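Local coordinates for rhodopsin (Todarodes pacificus, PDB 2Z73), which senses dim light for vision, using isomerisation of 11-cis retinal to activate G-proteins that signal through phospholipase C, at residues A[32-37]-A[180-185]; A[134-137]-A[143-146]; A[252-257]-A[344-349]. One frame throughout, in Å; residues are numbered along the deposited sequence.

Contact 1: A[32-37]-A[180-185]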
ATOM      1  N   ALA A  32     -10.241  26.841 -10.319  1.00 56.51           N
ATOM      2  CA  ALA A  32      -9.284  26.675  -9.244  1.00 53.79           C
ATOM      3  C   ALA A  32      -9.311  25.274  -8.667  1.00 53.80           C
ATOM      4  O   ALA A  32      -8.289  24.778  -8.190  1.00 54.45           O
ATOM      5  CB  ALA A  32      -9.558  27.691  -8.151  1.00 53.96           C
ATOM      6  N   VAL A  33     -10.472  24.630  -8.709  1.00 52.02           N
ATOM      7  CA  VAL A  33     -10.588  23.286  -8.159  1.00 51.95           C
ATOM      8  C   VAL A  33      -9.925  22.258  -9.066  1.00 52.09           C
ATOM      9  O   VAL A  33      -9.304  21.301  -8.593  1.00 52.83           O
ATOM     10  CB  VAL A  33     -12.058  22.879  -7.959  1.00 51.59           C
ATOM     11  CG1 VAL A  33     -12.132  21.456  -7.418  1.00 51.49           C
ATOM     12  CG2 VAL A  33     -12.740  23.846  -7.006  1.00 49.27           C
ATOM     13  N   TYR A  34     -10.076  22.446 -10.369  1.00 51.02           N
ATOM     14  CA  TYR A  34      -9.481  21.539 -11.330  1.00 51.57           C
ATOM     15  C   TYR A  34      -7.975  21.668 -11.249  1.00 53.02           C
ATOM     16  O   TYR A  34      -7.259  20.666 -11.230  1.00 50.45           O
ATOM     17  CB  TYR A  34      -9.922  21.884 -12.750  1.00 50.91           C
ATOM     18  CG  TYR A  34     -11.301  21.411 -13.120  1.00 52.70           C
ATOM     19  CD1 TYR A  34     -12.353  22.318 -13.267  1.00 53.29           C
ATOM     20  CD2 TYR A  34     -11.540  20.059 -13.393  1.00 51.52           C
ATOM     21  CE1 TYR A  34     -13.616  21.890 -13.690  1.00 55.95           C
ATOM     22  CE2 TYR A  34     -12.790  19.621 -13.814  1.00 54.23           C
ATOM     23  CZ  TYR A  34     -13.826  20.538 -13.967  1.00 56.13           C
ATOM     24  OH  TYR A  34     -15.049  20.110 -14.421  1.00 57.46           O
ATOM     25  N   TYR A  35      -7.511  22.915 -11.201  1.00 53.54           N
ATOM     26  CA  TYR A  35      -6.087  23.232 -11.128  1.00 55.20           C
ATOM     27  C   TYR A  35      -5.433  22.689  -9.861  1.00 52.95           C
ATOM     28  O   TYR A  35      -4.321  22.159  -9.899  1.00 54.96           O
ATOM     29  CB  TYR A  35      -5.905  24.748 -11.224  1.00 59.07           C
ATOM     30  CG  TYR A  35      -6.443  25.299 -12.526  1.00 68.16           C
ATOM     31  CD1 TYR A  35      -6.805  26.643 -12.654  1.00 70.34           C
ATOM     32  CD2 TYR A  35      -6.618  24.461 -13.628  1.00 70.83           C
ATOM     33  CE1 TYR A  35      -7.335  27.129 -13.853  1.00 73.44           C
ATOM     34  CE2 TYR A  35      -7.141  24.936 -14.821  1.00 73.90           C
ATOM     35  CZ  TYR A  35      -7.501  26.266 -14.931  1.00 74.88           C
ATOM     36  OH  TYR A  35      -8.041  26.709 -16.119  1.00 76.74           O
ATOM     37  N   SER A  36      -6.125  22.815  -8.740  1.00 49.42           N
ATOM     38  CA  SER A  36      -5.593  22.320  -7.500  1.00 49.35           C
ATOM     39  C   SER A  36      -5.535  20.803  -7.573  1.00 48.48           C
ATOM     40  O   SER A  36      -4.563  20.184  -7.134  1.00 46.50           O
ATOM     41  CB  SER A  36      -6.475  22.762  -6.335  1.00 48.62           C
ATOM     42  OG  SER A  36      -6.503  24.173  -6.273  1.00 51.68           O
ATOM     43  N   LEU A  37      -6.573  20.204  -8.140  1.00 47.52           N
ATOM     44  CA  LEU A  37      -6.618  18.751  -8.256  1.00 49.22           C
ATOM     45  C   LEU A  37      -5.428  18.228  -9.065  1.00 49.56           C
ATOM     46  O   LEU A  37      -4.760  17.282  -8.656  1.00 48.35           O
ATOM     47  CB  LEU A  37      -7.940  18.308  -8.903  1.00 48.10           C
ATOM     48  CG  LEU A  37      -9.170  18.324  -7.984  1.00 45.59           C
ATOM     49  CD1 LEU A  37     -10.405  17.862  -8.746  1.00 46.27           C
ATOM     50  CD2 LEU A  37      -8.918  17.402  -6.795  1.00 43.56           C
ATOM     51  N   GLU A 180     -15.350   9.500 -13.124  1.00 49.07           N
ATOM     52  CA  GLU A 180     -16.063   9.730 -11.876  1.00 47.48           C
ATOM     53  C   GLU A 180     -15.883  11.194 -11.481  1.00 47.75           C
ATOM     54  O   GLU A 180     -15.155  11.935 -12.144  1.00 46.54           O
ATOM     55  CB  GLU A 180     -15.535   8.811 -10.759  1.00 48.36           C
ATOM     56  CG  GLU A 180     -14.197   9.219 -10.153  1.00 45.37           C
ATOM     57  CD  GLU A 180     -13.766   8.278  -9.050  1.00 48.00           C
ATOM     58  OE1 GLU A 180     -14.652   7.797  -8.319  1.00 50.22           O
ATOM     59  OE2 GLU A 180     -12.542   8.024  -8.903  1.00 44.86           O
ATOM     60  N   GLY A 181     -16.563  11.603 -10.413  1.00 47.43           N
ATOM     61  CA  GLY A 181     -16.457  12.967  -9.931  1.00 42.59           C
ATOM     62  C   GLY A 181     -16.403  14.060 -10.979  1.00 39.13           C
ATOM     63  O   GLY A 181     -17.334  14.218 -11.765  1.00 39.08           O
ATOM     64  N   VAL A 182     -15.320  14.829 -10.989  1.00 40.12           N
ATOM     65  CA  VAL A 182     -15.184  15.921 -11.944  1.00 44.03           C
ATOM     66  C   VAL A 182     -14.814  15.433 -13.342  1.00 46.83           C
ATOM     67  O   VAL A 182     -14.557  16.234 -14.243  1.00 45.07           O
ATOM     68  CB  VAL A 182     -14.152  16.941 -11.475  1.00 43.72           C
ATOM     69  CG1 VAL A 182     -14.634  17.613 -10.200  1.00 45.28           C
ATOM     70  CG2 VAL A 182     -12.822  16.257 -11.243  1.00 48.31           C
ATOM     71  N   LEU A 183     -14.770  14.111 -13.508  1.00 47.70           N
ATOM     72  CA  LEU A 183     -14.488  13.515 -14.802  1.00 46.01           C
ATOM     73  C   LEU A 183     -13.082  13.724 -15.366  1.00 46.63           C
ATOM     74  O   LEU A 183     -12.929  13.931 -16.560  1.00 44.78           O
ATOM     75  CB  LEU A 183     -15.512  14.045 -15.799  1.00 46.09           C
ATOM     76  CG  LEU A 183     -16.935  14.015 -15.245  1.00 44.82           C
ATOM     77  CD1 LEU A 183     -17.910  14.572 -16.274  1.00 47.07           C
ATOM     78  CD2 LEU A 183     -17.303  12.582 -14.874  1.00 46.31           C
ATOM     79  N   CYS A 184     -12.061  13.675 -14.515  1.00 47.26           N
ATOM     80  CA  CYS A 184     -10.688  13.861 -14.977  1.00 45.77           C
ATOM     81  C   CYS A 184      -9.780  12.736 -14.528  1.00 44.44           C
ATOM     82  O   CYS A 184      -8.562  12.862 -14.519  1.00 45.76           O
ATOM     83  CB  CYS A 184     -10.133  15.210 -14.529  1.00 41.70           C
ATOM     84  SG  CYS A 184     -10.793  16.556 -15.517  1.00 50.05           S
ATOM     85  N   ASN A 185     -10.395  11.641 -14.120  1.00 42.38           N
ATOM     86  CA  ASN A 185      -9.648  10.461 -13.742  1.00 44.20           C
ATOM     87  C   ASN A 185     -10.663   9.340 -13.857  1.00 46.33           C
ATOM     88  O   ASN A 185     -11.864   9.591 -13.971  1.00 48.21           O
ATOM     89  CB  ASN A 185      -9.043  10.569 -12.332  1.00 43.48           C
ATOM     90  CG  ASN A 185     -10.051  10.360 -11.231  1.00 43.46           C
ATOM     91  OD1 ASN A 185     -10.664  11.313 -10.753  1.00 42.73           O
ATOM     92  ND2 ASN A 185     -10.230   9.102 -10.816  1.00 40.19           N
TER
HETATM   93  O   HOH W   1     -14.740  17.559 -16.527  1.00 51.13           O
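The Tyr34 ring is met obliquely by Val182 and Cys184, while the backbone oxygen Val182 O lies at its edge, in the ring plane. Tyr34 CE2 does most of the touching, 3.8 Å from Val182 CB. Cys184 SG sits 5.2 Å from the centroid of the Tyr34 ring, 71° off the normal, an oblique sulfur-aromatic contact. With CG anti to its carbonyl carbon (chi1 -79°), Tyr34 carries its ring past Val182, the two side chains sliding by in opposite directions. A water donates to Val182 O at 2.6 Å and also makes a weak bond with Tyr34 OH, whose firmer partner is Gln28. Leu37 CD1 meets Val182 CG2 tip to tip at 3.8 Å; branched aliphatic groups suit this buried spot. A leucine in place of Tyr34 would probably leave Gln28 and the water without their phenolic partner and Cys184 without its aromatic neighbour. Residues 180-183 form a type II' turn in which Gly181 takes a positive phi easily. The loop containing this turn joins strands 177-179 and 186-188, the extracellular hairpin beside the retinal pocket, and is packed against the start of transmembrane helix 31-61, with helices 91-97 and 294-306 alongside.

Contact 2: A[134-137]-A[143-146]; sequences YNVI and ASKK. With BOG (octyl beta-D-glucopyranoside), chain C.
Asn135 and Lys145 bring their backbones to within 5.1 Å, CA to CA, and Val136 and Ser144 come slightly closer, where an irregular segment folds back on a helix with a wider, pi-type turn. The join is one backbone hydrogen bond, Lys145 N to Asn135 O at 2.8 Å. It is nearly straight at the hydrogen (176°), yet the donor stands above the carbonyl plane. Ser144 CA adds a CA-H...O contact to the same oxygen, so Asn135 O is approached by two successive residues of the returning chain. This is the second cytoplasmic loop of the seven-helix receptor fold, turning back after helix 104-138 on its way to helix 149-167. Asn135 packs its CB, 3.3 Å from Lys145 O, against the loop; its amide oxygen OD1 is hydrogen-bonded to NH1 of Arg139, four residues on, just past the helix end. Ser144 OG, anti to its own backbone N (chi1 175°), lies beside the helix backbone, nearest Val136 O. Val136 offers a compact branched surface, which the end of Lys146 crosses obliquely. A bend at chi2 (68°) swings the long chain of Lys146 back toward the helix, although its CB points away, and its NZ forms a salt bridge with Glu256 of helix 246-286. The length of a lysine suits this span, and the anion probably favours the charged form of the amine. On its flank, Lys146 CG lies 3.4 Å from O6 of the octyl glucoside headgroup.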
ATOM      1  N   TYR A 134       4.329 -12.888  11.459  1.00 58.76           N
ATOM      2  CA  TYR A 134       3.777 -13.927  12.315  1.00 60.07           C
ATOM      3  C   TYR A 134       4.722 -15.115  12.470  1.00 61.55           C
ATOM      4  O   TYR A 134       4.755 -15.740  13.525  1.00 63.79           O
ATOM      5  CB  TYR A 134       2.440 -14.423  11.762  1.00 60.61           C
ATOM      6  CG  TYR A 134       2.002 -15.753  12.341  1.00 60.13           C
ATOM      7  CD1 TYR A 134       2.016 -16.915  11.569  1.00 59.29           C
ATOM      8  CD2 TYR A 134       1.582 -15.848  13.665  1.00 59.82           C
ATOM      9  CE1 TYR A 134       1.618 -18.136  12.105  1.00 59.25           C
ATOM     10  CE2 TYR A 134       1.187 -17.058  14.209  1.00 59.10           C
ATOM     11  CZ  TYR A 134       1.206 -18.198  13.424  1.00 60.37           C
ATOM     12  OH  TYR A 134       0.817 -19.401  13.973  1.00 64.66           O
ATOM     13  N   ASN A 135       5.475 -15.437  11.421  1.00 62.32           N
ATOM     14  CA  ASN A 135       6.403 -16.565  11.485  1.00 64.17           C
ATOM     15  C   ASN A 135       7.657 -16.260  12.305  1.00 64.55           C
ATOM     16  O   ASN A 135       8.251 -17.154  12.904  1.00 63.23           O
ATOM     17  CB  ASN A 135       6.828 -17.005  10.084  1.00 66.54           C
ATOM     18  CG  ASN A 135       5.809 -17.903   9.420  1.00 69.26           C
ATOM     19  OD1 ASN A 135       5.367 -18.891  10.005  1.00 71.23           O
ATOM     20  ND2 ASN A 135       5.440 -17.573   8.184  1.00 71.89           N
ATOM     21  N   VAL A 136       8.062 -14.998  12.322  1.00 64.85           N
ATOM     22  CA  VAL A 136       9.249 -14.623  13.066  1.00 66.52           C
ATOM     23  C   VAL A 136       8.925 -14.118  14.471  1.00 66.06           C
ATOM     24  O   VAL A 136       9.700 -14.340  15.399  1.00 66.84           O
ATOM     25  CB  VAL A 136      10.076 -13.540  12.304  1.00 67.55           C
ATOM     26  CG1 VAL A 136       9.219 -12.326  12.012  1.00 69.38           C
ATOM     27  CG2 VAL A 136      11.290 -13.132  13.126  1.00 65.37           C
ATOM     28  N   ILE A 137       7.781 -13.456  14.628  1.00 65.22           N
ATOM     29  CA  ILE A 137       7.375 -12.918  15.923  1.00 63.77           C
ATOM     30  C   ILE A 137       6.097 -13.531  16.482  1.00 61.99           C
ATOM     31  O   ILE A 137       5.958 -13.667  17.686  1.00 62.31           O
ATOM     32  CB  ILE A 137       7.157 -11.391  15.863  1.00 64.26           C
ATOM     33  CG1 ILE A 137       8.471 -10.681  15.542  1.00 65.35           C
ATOM     34  CG2 ILE A 137       6.615 -10.891  17.192  1.00 65.82           C
ATOM     35  CD1 ILE A 137       9.527 -10.840  16.622  1.00 66.09           C
ATOM     36  N   ALA A 143       9.975 -22.203  17.528  1.00 73.84           N
ATOM     37  CA  ALA A 143       9.494 -22.539  16.186  1.00 74.27           C
ATOM     38  C   ALA A 143       9.604 -21.383  15.187  1.00 73.41           C
ATOM     39  O   ALA A 143       9.131 -21.487  14.051  1.00 69.97           O
ATOM     40  CB  ALA A 143       8.050 -23.030  16.265  1.00 74.15           C
ATOM     41  N   SER A 144      10.235 -20.293  15.615  1.00 74.33           N
ATOM     42  CA  SER A 144      10.432 -19.114  14.776  1.00 75.80           C
ATOM     43  C   SER A 144      10.924 -19.509  13.387  1.00 76.93           C
ATOM     44  O   SER A 144      11.848 -20.309  13.257  1.00 77.64           O
ATOM     45  CB  SER A 144      11.448 -18.175  15.431  1.00 74.40           C
ATOM     46  OG  SER A 144      11.745 -17.074  14.591  1.00 73.23           O
ATOM     47  N   LYS A 145      10.312 -18.945  12.351  1.00 78.44           N
ATOM     48  CA  LYS A 145      10.693 -19.274  10.982  1.00 79.55           C
ATOM     49  C   LYS A 145      10.936 -18.017  10.148  1.00 79.61           C
ATOM     50  O   LYS A 145      10.092 -17.120  10.098  1.00 79.84           O
ATOM     51  CB  LYS A 145       9.592 -20.120  10.333  1.00 81.58           C
ATOM     52  CG  LYS A 145      10.073 -21.302   9.497  1.00 82.46           C
ATOM     53  CD  LYS A 145      10.798 -20.863   8.239  1.00 84.71           C
ATOM     54  CE  LYS A 145      11.031 -22.040   7.293  1.00 87.18           C
ATOM     55  NZ  LYS A 145      11.838 -23.139   7.901  1.00 88.19           N
ATOM     56  N   LYS A 146      12.095 -17.961   9.499  1.00 78.66           N
ATOM     57  CA  LYS A 146      12.451 -16.831   8.656  1.00 77.13           C
ATOM     58  C   LYS A 146      11.985 -17.076   7.224  1.00 75.71           C
ATOM     59  O   LYS A 146      11.827 -18.220   6.798  1.00 73.08           O
ATOM     60  CB  LYS A 146      13.966 -16.612   8.661  1.00 77.82           C
ATOM     61  CG  LYS A 146      14.394 -15.239   9.150  1.00 78.56           C
ATOM     62  CD  LYS A 146      14.095 -15.062  10.629  1.00 77.86           C
ATOM     63  CE  LYS A 146      14.523 -13.694  11.111  1.00 77.75           C
ATOM     64  NZ  LYS A 146      14.362 -13.557  12.584  1.00 77.64           N
TER
HETATM   65  C1  BOG C1005      15.286  -8.989   8.805  1.00100.97           C
HETATM   66  O1  BOG C1005      13.938  -8.801   8.857  1.00 93.99           O
HETATM   67  C2  BOG C1005      15.744  -8.024   9.868  1.00103.78           C
HETATM   68  O2  BOG C1005      15.385  -6.619   9.577  1.00105.33           O
HETATM   69  C3  BOG C1005      17.189  -8.236   9.833  1.00105.97           C
HETATM   70  O3  BOG C1005      17.620  -7.368  10.818  1.00105.83           O
HETATM   71  C4  BOG C1005      17.522  -9.755  10.136  1.00106.64           C
HETATM   72  O4  BOG C1005      18.898  -9.966  10.108  1.00107.27           O
HETATM   73  C5  BOG C1005      17.041 -10.654   9.077  1.00106.27           C
HETATM   74  O5  BOG C1005      15.637 -10.425   9.119  1.00103.92           O
HETATM   75  C6  BOG C1005      17.358 -12.179   9.383  1.00107.22           C
HETATM   76  O6  BOG C1005      16.841 -13.042   8.236  1.00106.49           O
HETATM   77  C1' BOG C1005      13.633  -8.836   7.491  1.00 83.53           C
HETATM   78  C2' BOG C1005      12.196  -8.990   7.536  1.00 77.28           C
HETATM   79  C3' BOG C1005      11.738  -7.822   6.732  1.00 71.90           C
HETATM   80  C4' BOG C1005      10.562  -7.459   7.444  1.00 67.89           C
HETATM   81  C5' BOG C1005       9.861  -6.535   6.520  1.00 61.85           C
HETATM   82  C6' BOG C1005       9.140  -5.718   7.445  1.00 59.91           C
HETATM   83  C7' BOG C1005       8.500  -4.750   6.535  1.00 60.11           C
HETATM   84  C8' BOG C1005       8.349  -3.619   7.392  1.00 54.52           C

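Contact 3: A[252-257]-A[344-349]. With BOG (octyl beta-D-glucopyranoside), chain C.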
ATOM      1  N   GLY A 252      17.428  -9.254  18.787  1.00 83.04           N
ATOM      2  CA  GLY A 252      16.781  -9.729  17.587  1.00 82.04           C
ATOM      3  C   GLY A 252      15.284  -9.535  17.646  1.00 82.06           C
ATOM      4  O   GLY A 252      14.682  -9.050  16.690  1.00 84.28           O
ATOM      5  N   ALA A 253      14.681  -9.912  18.768  1.00 80.53           N
ATOM      6  CA  ALA A 253      13.241  -9.775  18.938  1.00 78.69           C
ATOM      7  C   ALA A 253      12.819  -8.309  18.860  1.00 78.20           C
ATOM      8  O   ALA A 253      11.775  -7.990  18.297  1.00 78.27           O
ATOM      9  CB  ALA A 253      12.820 -10.378  20.270  1.00 78.35           C
ATOM     10  N   ASN A 254      13.631  -7.420  19.428  1.00 77.06           N
ATOM     11  CA  ASN A 254      13.337  -5.990  19.393  1.00 76.24           C
ATOM     12  C   ASN A 254      13.344  -5.529  17.943  1.00 75.41           C
ATOM     13  O   ASN A 254      12.413  -4.870  17.474  1.00 74.94           O
ATOM     14  CB  ASN A 254      14.396  -5.195  20.162  1.00 78.28           C
ATOM     15  CG  ASN A 254      14.219  -5.272  21.664  1.00 78.70           C
ATOM     16  OD1 ASN A 254      14.398  -6.321  22.270  1.00 79.59           O
ATOM     17  ND2 ASN A 254      13.859  -4.144  22.274  1.00 79.88           N
ATOM     18  N   ALA A 255      14.419  -5.882  17.246  1.00 73.55           N
ATOM     19  CA  ALA A 255      14.599  -5.529  15.847  1.00 71.61           C
ATOM     20  C   ALA A 255      13.407  -5.992  15.014  1.00 70.87           C
ATOM     21  O   ALA A 255      12.847  -5.220  14.242  1.00 71.68           O
ATOM     22  CB  ALA A 255      15.883  -6.149  15.323  1.00 71.23           C
ATOM     23  N   GLU A 256      13.020  -7.250  15.176  1.00 70.08           N
ATOM     24  CA  GLU A 256      11.889  -7.792  14.436  1.00 71.32           C
ATOM     25  C   GLU A 256      10.595  -7.085  14.837  1.00 70.62           C
ATOM     26  O   GLU A 256       9.778  -6.720  13.986  1.00 67.77           O
ATOM     27  CB  GLU A 256      11.759  -9.292  14.704  1.00 72.64           C
ATOM     28  CG  GLU A 256      12.987 -10.095  14.310  1.00 77.05           C
ATOM     29  CD  GLU A 256      13.245 -10.079  12.813  1.00 79.23           C
ATOM     30  OE1 GLU A 256      14.337 -10.516  12.401  1.00 80.03           O
ATOM     31  OE2 GLU A 256      12.356  -9.639  12.051  1.00 80.11           O
ATOM     32  N   MET A 257      10.420  -6.892  16.142  1.00 70.45           N
ATOM     33  CA  MET A 257       9.234  -6.239  16.668  1.00 69.96           C
ATOM     34  C   MET A 257       9.067  -4.873  16.028  1.00 70.19           C
ATOM     35  O   MET A 257       7.969  -4.497  15.621  1.00 70.85           O
ATOM     36  CB  MET A 257       9.341  -6.084  18.187  1.00 69.59           C
ATOM     37  CG  MET A 257       8.094  -5.502  18.860  1.00 69.50           C
ATOM     38  SD  MET A 257       6.605  -6.523  18.667  1.00 70.56           S
ATOM     39  CE  MET A 257       5.486  -5.364  17.941  1.00 66.57           C
ATOM     40  N   THR A 344      21.177   1.426  14.695  1.00 82.68           N
ATOM     41  CA  THR A 344      21.452   0.091  14.172  1.00 83.87           C
ATOM     42  C   THR A 344      22.024  -0.903  15.184  1.00 84.61           C
ATOM     43  O   THR A 344      22.276  -2.062  14.854  1.00 82.57           O
ATOM     44  CB  THR A 344      22.418   0.184  12.973  1.00 83.71           C
ATOM     45  OG1 THR A 344      23.547   0.986  13.333  1.00 82.59           O
ATOM     46  CG2 THR A 344      21.717   0.817  11.777  1.00 82.58           C
ATOM     47  N   GLU A 345      22.215  -0.450  16.416  1.00 86.50           N
ATOM     48  CA  GLU A 345      22.766  -1.292  17.467  1.00 87.81           C
ATOM     49  C   GLU A 345      22.058  -2.632  17.618  1.00 88.81           C
ATOM     50  O   GLU A 345      22.694  -3.682  17.529  1.00 88.69           O
ATOM     51  CB  GLU A 345      22.736  -0.543  18.798  1.00 88.86           C
ATOM     52  CG  GLU A 345      23.518   0.754  18.774  1.00 91.37           C
ATOM     53  CD  GLU A 345      23.412   1.516  20.075  1.00 92.25           C
ATOM     54  OE1 GLU A 345      22.274   1.806  20.502  1.00 93.43           O
ATOM     55  OE2 GLU A 345      24.464   1.827  20.668  1.00 93.17           O
ATOM     56  N   ASP A 346      20.747  -2.598  17.845  1.00 90.33           N
ATOM     57  CA  ASP A 346      19.977  -3.827  18.015  1.00 92.43           C
ATOM     58  C   ASP A 346      20.181  -4.831  16.886  1.00 93.29           C
ATOM     59  O   ASP A 346      20.040  -6.037  17.093  1.00 92.81           O
ATOM     60  CB  ASP A 346      18.483  -3.519  18.164  1.00 93.41           C
ATOM     61  CG  ASP A 346      18.109  -3.081  19.576  1.00 93.22           C
ATOM     62  OD1 ASP A 346      18.554  -1.995  20.007  1.00 93.15           O
ATOM     63  OD2 ASP A 346      17.368  -3.825  20.254  1.00 91.33           O
ATOM     64  N   ASP A 347      20.506  -4.345  15.692  1.00 94.95           N
ATOM     65  CA  ASP A 347      20.745  -5.243  14.564  1.00 96.82           C
ATOM     66  C   ASP A 347      22.145  -5.834  14.664  1.00 97.84           C
ATOM     67  O   ASP A 347      22.390  -6.961  14.232  1.00 98.24           O
ATOM     68  CB  ASP A 347      20.596  -4.506  13.230  1.00 96.45           C
ATOM     69  CG  ASP A 347      19.149  -4.235  12.870  1.00 95.82           C
ATOM     70  OD1 ASP A 347      18.562  -3.274  13.409  1.00 95.23           O
ATOM     71  OD2 ASP A 347      18.599  -4.997  12.049  1.00 96.02           O
ATOM     72  N   LYS A 348      23.059  -5.064  15.244  1.00 98.62           N
ATOM     73  CA  LYS A 348      24.440  -5.497  15.416  1.00 99.91           C
ATOM     74  C   LYS A 348      24.507  -6.729  16.315  1.00101.05           C
ATOM     75  O   LYS A 348      25.020  -7.777  15.916  1.00100.43           O
ATOM     76  CB  LYS A 348      25.257  -4.362  16.032  1.00100.57           C
ATOM     77  CG  LYS A 348      25.205  -3.067  15.232  1.00102.41           C
ATOM     78  CD  LYS A 348      25.932  -1.933  15.939  1.00103.86           C
ATOM     79  CE  LYS A 348      25.875  -0.647  15.123  1.00104.75           C
ATOM     80  NZ  LYS A 348      26.478   0.509  15.851  1.00104.86           N
ATOM     81  N   ASP A 349      23.981  -6.594  17.528  1.00101.99           N
ATOM     82  CA  ASP A 349      23.974  -7.682  18.501  1.00102.58           C
ATOM     83  C   ASP A 349      23.186  -8.885  18.007  1.00101.91           C
ATOM     84  O   ASP A 349      23.614 -10.028  18.167  1.00102.12           O
ATOM     85  CB  ASP A 349      23.380  -7.202  19.827  1.00104.07           C
ATOM     86  CG  ASP A 349      24.207  -6.110  20.478  1.00105.36           C
ATOM     87  OD1 ASP A 349      24.402  -5.048  19.852  1.00106.35           O
ATOM     88  OD2 ASP A 349      24.665  -6.317  21.622  1.00106.50           O
TER
HETATM   89  C1  BOG C1005      15.286  -8.989   8.805  1.00100.97           C
HETATM   90  O1  BOG C1005      13.938  -8.801   8.857  1.00 93.99           O
HETATM   91  C2  BOG C1005      15.744  -8.024   9.868  1.00103.78           C
HETATM   92  O2  BOG C1005      15.385  -6.619   9.577  1.00105.33           O
HETATM   93  C3  BOG C1005      17.189  -8.236   9.833  1.00105.97           C
HETATM   94  O3  BOG C1005      17.620  -7.368  10.818  1.00105.83           O
HETATM   95  C4  BOG C1005      17.522  -9.755  10.136  1.00106.64           C
HETATM   96  O4  BOG C1005      18.898  -9.966  10.108  1.00107.27           O
HETATM   97  C5  BOG C1005      17.041 -10.654   9.077  1.00106.27           C
HETATM   98  O5  BOG C1005      15.637 -10.425   9.119  1.00103.92           O
HETATM   99  C6  BOG C1005      17.358 -12.179   9.383  1.00107.22           C
HETATM  100  O6  BOG C1005      16.841 -13.042   8.236  1.00106.49           O
HETATM  101  C1' BOG C1005      13.633  -8.836   7.491  1.00 83.53           C
HETATM  102  C2' BOG C1005      12.196  -8.990   7.536  1.00 77.28           C
HETATM  103  C3' BOG C1005      11.738  -7.822   6.732  1.00 71.90           C
HETATM  104  C4' BOG C1005      10.562  -7.459   7.444  1.00 67.89           C
HETATM  105  C5' BOG C1005       9.861  -6.535   6.520  1.00 61.85           C
HETATM  106  C6' BOG C1005       9.140  -5.718   7.445  1.00 59.91           C
HETATM  107  C7' BOG C1005       8.500  -4.750   6.535  1.00 60.11           C
HETATM  108  C8' BOG C1005       8.349  -3.619   7.392  1.00 54.52           C
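Ala255 and Asp346 bring the two helical backbones to 6.0 Å, CA to CA, where the short axes pass 8.5 Å apart at 133°, roughly midway between perpendicular and antiparallel. The contact packs the cytoplasmic end of the long sixth helix of the rhodopsin fold (246-286) against helix 345-351 of the C-terminal region. A small residue suits the approach: Ala255 sends only a methyl toward Asp347, its CB 4.4 Å from Asp347 OD1. Asp346 and Asn254 lie across one another with carboxylate and amide planes 45° apart. The touch is made by Asp346 OD2 against Asn254 CB at 3.3 Å, a van der Waals meeting. One residue on round the helix, and with nearly the same chi1, Asp347 reaches the detergent sugar instead; it also has a long, weak ion pair to Lys321. On the other helix, Glu256 bends at chi2 (-65°) beside the same sugar; a salt bridge to Arg133, beside that to Lys146, probably balances its buried carboxylate. The glucoside lies near both acids, with Glu256 OE1 3.5 Å from its ring oxygen O5 and Asp347 OD2 2.8 Å from its hydroxyl oxygen O3.

Overall arrangement
Contact 1 is buried at the extracellular end, while contacts 2 and 3 lie at the cytoplasmic end, about 46 Å from it between centres and across the chain's centre. Contact 2 is a surface contact and contact 3 partly buried. Chemistry follows place: contact 1 rests on aromatic, aliphatic and sulfur packing, contact 2 on a main-chain bond, and contact 3 on a single alanine beside acids. No two contacts share a helix, but contacts 2 and 3 are joined by the salt bridge of Lys146 NZ with Glu256 OE1; Ile137 also packs on Glu256, and one octyl glucoside touches both contacts. In sequence, contact 2 is nested within the loop closed by contact 1; contact 3 follows.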